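Local coordinates for protein 2-C-methyl-D-erythritol 2,4-cyclodiphosphate synthase (Francisella tularensis subsp. tularensis, PDB 3RE3) that probably catalyses the cyclisation of 4-diphosphocytidyl-2-C-methyl-D-erythritol 2-phosphate to 2-C-methyl-D-erythritol 2,4-cyclodiphosphate, with release of CMP, in non-mevalonate isoprenoid synthesis, at residues Val45-Ile54 against Ile152-Leu160. Numbering follows the deposited sequence.
Sequences VLIHALCDAI and IATHVVCLL. With POP (pyrophosphate 2-), chain E.
V156 sets its two methyls against the strand-facing side of helix 45-54, where A49 and A53 bring its backbone close to the strand. V156 CG2 lies 3.7 Å from A49 CB, and CG1 touches both A53 CB and L50 CD1, the latter 3.8 Å away. The small alanines, one helical turn apart, let a branched valine fit against the helix; a beta-branched residue also suits the extended strand. The axes approach to 7.4 Å at 34°, and T154, V156 and C158, every second residue, face successive turns.

Toward the start of the helix, T154 packs against V45. Its chi1 of 44° places OG1 on the helix side, 3.0 Å from V45 O, while its methyl CG2 packs 4.0 Å from V45 CG1; threonine thus offers a hydroxyl to the carbonyl side of the turn and a methyl to the valine. V45 also reaches along the strand, its CG1 meeting I152 CD1. At the other end, the short side chain of C158 lays its SG against A53 CB, 3.7 Å away.

H155 points to the opposite side of the strand, meeting H155 of both neighbouring subunits. Near the first turn, a pyrophosphate oxygen, O1, lies over one face of the H48 ring, 3.2 Å from CE1. This helix-on-sheet layer belongs to the alpha-beta half sandwich of the trimeric YgbB family, with the sheet's other face at the subunit interface.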
loop_
_atom_site.group_PDB
_atom_site.type_symbol
_atom_site.label_atom_id
_atom_site.label_comp_id
_atom_site.label_asym_id
_atom_site.label_seq_id
_atom_site.Cartn_x
_atom_site.Cartn_y
_atom_site.Cartn_z
ATOM N N VAL A 45 5.227 -11.118 -10.686
ATOM C CA VAL A 45 4.806 -9.887 -10.032
ATOM C C VAL A 45 5.077 -9.904 -8.515
ATOM O O VAL A 45 5.448 -8.880 -7.932
ATOM C CB VAL A 45 3.327 -9.535 -10.377
ATOM C CG1 VAL A 45 2.367 -10.521 -9.745
ATOM C CG2 VAL A 45 2.988 -8.126 -9.969
ATOM N N LEU A 46 4.904 -11.059 -7.878
ATOM C CA LEU A 46 5.089 -11.135 -6.430
ATOM C C LEU A 46 6.562 -11.077 -6.038
ATOM O O LEU A 46 6.956 -10.289 -5.189
ATOM C CB LEU A 46 4.413 -12.373 -5.833
ATOM C CG LEU A 46 4.407 -12.382 -4.303
ATOM C CD1 LEU A 46 3.460 -13.413 -3.712
ATOM C CD2 LEU A 46 5.797 -12.630 -3.795
ATOM N N ILE A 47 7.377 -11.918 -6.656
ATOM C CA ILE A 47 8.779 -11.929 -6.306
ATOM C C ILE A 47 9.373 -10.553 -6.603
ATOM O O ILE A 47 10.301 -10.095 -5.941
ATOM C CB ILE A 47 9.536 -13.048 -7.026
ATOM C CG1 ILE A 47 9.098 -14.397 -6.460
ATOM C CG2 ILE A 47 11.044 -12.860 -6.887
ATOM C CD1 ILE A 47 9.995 -15.549 -6.842
ATOM N N HIS A 48 8.826 -9.895 -7.607
ATOM C CA HIS A 48 9.282 -8.561 -7.954
ATOM C C HIS A 48 8.973 -7.556 -6.835
ATOM O O HIS A 48 9.877 -6.892 -6.330
ATOM C CB HIS A 48 8.659 -8.114 -9.279
ATOM C CG HIS A 48 9.266 -6.869 -9.843
ATOM N ND1 HIS A 48 9.718 -6.785 -11.140
ATOM C CD2 HIS A 48 9.480 -5.651 -9.289
ATOM C CE1 HIS A 48 10.196 -5.572 -11.361
ATOM N NE2 HIS A 48 10.063 -4.867 -10.254
ATOM N N ALA A 49 7.710 -7.458 -6.433
ATOM C CA ALA A 49 7.355 -6.542 -5.365
ATOM C C ALA A 49 8.133 -6.913 -4.084
ATOM O O ALA A 49 8.543 -6.049 -3.305
ATOM C CB ALA A 49 5.864 -6.580 -5.121
ATOM N N LEU A 50 8.350 -8.210 -3.888
ATOM C CA LEU A 50 9.049 -8.713 -2.710
ATOM C C LEU A 50 10.504 -8.256 -2.673
ATOM O O LEU A 50 10.964 -7.769 -1.658
ATOM C CB LEU A 50 8.976 -10.233 -2.665
ATOM C CG LEU A 50 9.758 -10.910 -1.556
ATOM C CD1 LEU A 50 9.262 -10.427 -0.220
ATOM C CD2 LEU A 50 9.598 -12.412 -1.656
ATOM N N CYS A 51 11.221 -8.417 -3.782
ATOM C CA CYS A 51 12.583 -7.907 -3.901
ATOM C C CYS A 51 12.630 -6.408 -3.660
ATOM O O CYS A 51 13.487 -5.918 -2.934
ATOM C CB CYS A 51 13.152 -8.212 -5.278
ATOM S SG CYS A 51 13.440 -9.962 -5.578
ATOM N N ASP A 52 11.709 -5.687 -4.284
ATOM C CA ASP A 52 11.585 -4.254 -4.068
ATOM C C ASP A 52 11.412 -3.901 -2.588
ATOM O O ASP A 52 11.999 -2.933 -2.121
ATOM C CB ASP A 52 10.406 -3.692 -4.875
ATOM C CG ASP A 52 10.758 -3.435 -6.333
ATOM O OD1 ASP A 52 11.968 -3.416 -6.662
ATOM O OD2 ASP A 52 9.822 -3.229 -7.145
ATOM N N ALA A 53 10.608 -4.670 -1.858
ATOM C CA ALA A 53 10.347 -4.369 -0.454
ATOM C C ALA A 53 11.624 -4.525 0.369
ATOM O O ALA A 53 11.940 -3.710 1.243
ATOM C CB ALA A 53 9.247 -5.271 0.094
ATOM N N ILE A 54 12.357 -5.587 0.073
ATOM C CA ILE A 54 13.574 -5.906 0.797
ATOM C C ILE A 54 14.672 -4.874 0.528
ATOM O O ILE A 54 15.254 -4.336 1.461
ATOM C CB ILE A 54 14.031 -7.336 0.490
ATOM C CG1 ILE A 54 13.143 -8.320 1.257
ATOM C CG2 ILE A 54 15.484 -7.535 0.866
ATOM C CD1 ILE A 54 13.276 -9.759 0.827
ATOM N N ILE A 152 -2.618 -7.666 -13.123
ATOM C CA ILE A 152 -2.635 -7.891 -11.686
ATOM C C ILE A 152 -1.558 -7.090 -10.975
ATOM O O ILE A 152 -0.567 -6.677 -11.579
ATOM C CB ILE A 152 -2.430 -9.369 -11.335
ATOM C CG1 ILE A 152 -1.126 -9.868 -11.936
ATOM C CG2 ILE A 152 -3.590 -10.208 -11.833
ATOM C CD1 ILE A 152 -0.944 -11.325 -11.753
ATOM N N ALA A 153 -1.765 -6.876 -9.683
ATOM C CA ALA A 153 -0.804 -6.148 -8.888
ATOM C C ALA A 153 -0.527 -6.929 -7.630
ATOM O O ALA A 153 -1.298 -7.810 -7.249
ATOM C CB ALA A 153 -1.334 -4.781 -8.540
ATOM N N THR A 154 0.593 -6.619 -6.997
ATOM C CA THR A 154 0.880 -7.144 -5.665
ATOM C C THR A 154 1.498 -6.053 -4.827
ATOM O O THR A 154 2.294 -5.250 -5.320
ATOM C CB THR A 154 1.814 -8.376 -5.663
ATOM O OG1 THR A 154 2.904 -8.159 -6.560
ATOM C CG2 THR A 154 1.072 -9.598 -6.110
ATOM N N HIS A 155 1.076 -6.021 -3.567
ATOM C CA HIS A 155 1.707 -5.230 -2.523
ATOM C C HIS A 155 2.464 -6.155 -1.569
ATOM O O HIS A 155 1.934 -7.161 -1.099
ATOM C CB HIS A 155 0.654 -4.482 -1.721
ATOM C CG HIS A 155 0.152 -3.235 -2.378
ATOM N ND1 HIS A 155 0.741 -2.009 -2.179
ATOM C CD2 HIS A 155 -0.907 -3.022 -3.197
ATOM C CE1 HIS A 155 0.075 -1.088 -2.858
ATOM N NE2 HIS A 155 -0.924 -1.680 -3.489
ATOM N N VAL A 156 3.706 -5.809 -1.282
ATOM C CA VAL A 156 4.456 -6.515 -0.256
ATOM C C VAL A 156 4.944 -5.519 0.782
ATOM O O VAL A 156 5.380 -4.417 0.444
ATOM C CB VAL A 156 5.674 -7.273 -0.825
ATOM C CG1 VAL A 156 6.406 -8.014 0.294
ATOM C CG2 VAL A 156 5.244 -8.242 -1.902
ATOM N N VAL A 157 4.837 -5.907 2.045
ATOM C CA VAL A 157 5.546 -5.236 3.123
ATOM C C VAL A 157 6.445 -6.251 3.830
ATOM O O VAL A 157 6.049 -7.394 4.082
ATOM C CB VAL A 157 4.588 -4.599 4.142
ATOM C CG1 VAL A 157 3.968 -3.342 3.576
ATOM C CG2 VAL A 157 3.526 -5.606 4.594
ATOM N N CYS A 158 7.666 -5.840 4.133
ATOM C CA CYS A 158 8.563 -6.673 4.921
ATOM C C CYS A 158 9.037 -5.890 6.121
ATOM O O CYS A 158 9.092 -4.660 6.080
ATOM C CB CYS A 158 9.770 -7.135 4.107
ATOM S SG CYS A 158 10.704 -5.785 3.448
ATOM N N LEU A 159 9.341 -6.612 7.198
ATOM C CA LEU A 159 9.992 -6.039 8.378
ATOM C C LEU A 159 11.327 -6.730 8.587
ATOM O O LEU A 159 11.380 -7.947 8.702
ATOM C CB LEU A 159 9.130 -6.224 9.615
ATOM C CG LEU A 159 9.482 -5.416 10.854
ATOM C CD1 LEU A 159 9.658 -3.938 10.541
ATOM C CD2 LEU A 159 8.399 -5.598 11.900
ATOM N N LEU A 160 12.401 -5.951 8.637
ATOM C CA LEU A 160 13.752 -6.489 8.836
ATOM C C LEU A 160 14.332 -6.147 10.220
ATOM O O LEU A 160 14.004 -5.108 10.792
ATOM C CB LEU A 160 14.678 -5.957 7.751
ATOM C CG LEU A 160 14.267 -6.246 6.309
ATOM C CD1 LEU A 160 15.351 -5.747 5.346
ATOM C CD2 LEU A 160 14.014 -7.739 6.118
HETATM P P1 POP E . 6.681 -4.524 -13.741
HETATM O O1 POP E . 7.773 -4.084 -12.792
HETATM O O2 POP E . 5.552 -3.520 -13.689
HETATM O O3 POP E . 7.237 -4.584 -15.143
HETATM O O POP E . 6.143 -5.987 -13.309
HETATM P P2 POP E . 6.615 -7.376 -13.996
HETATM O O4 POP E . 6.252 -8.504 -13.061
HETATM O O5 POP E . 5.926 -7.576 -15.328
HETATM O O6 POP E . 8.114 -7.386 -14.191
#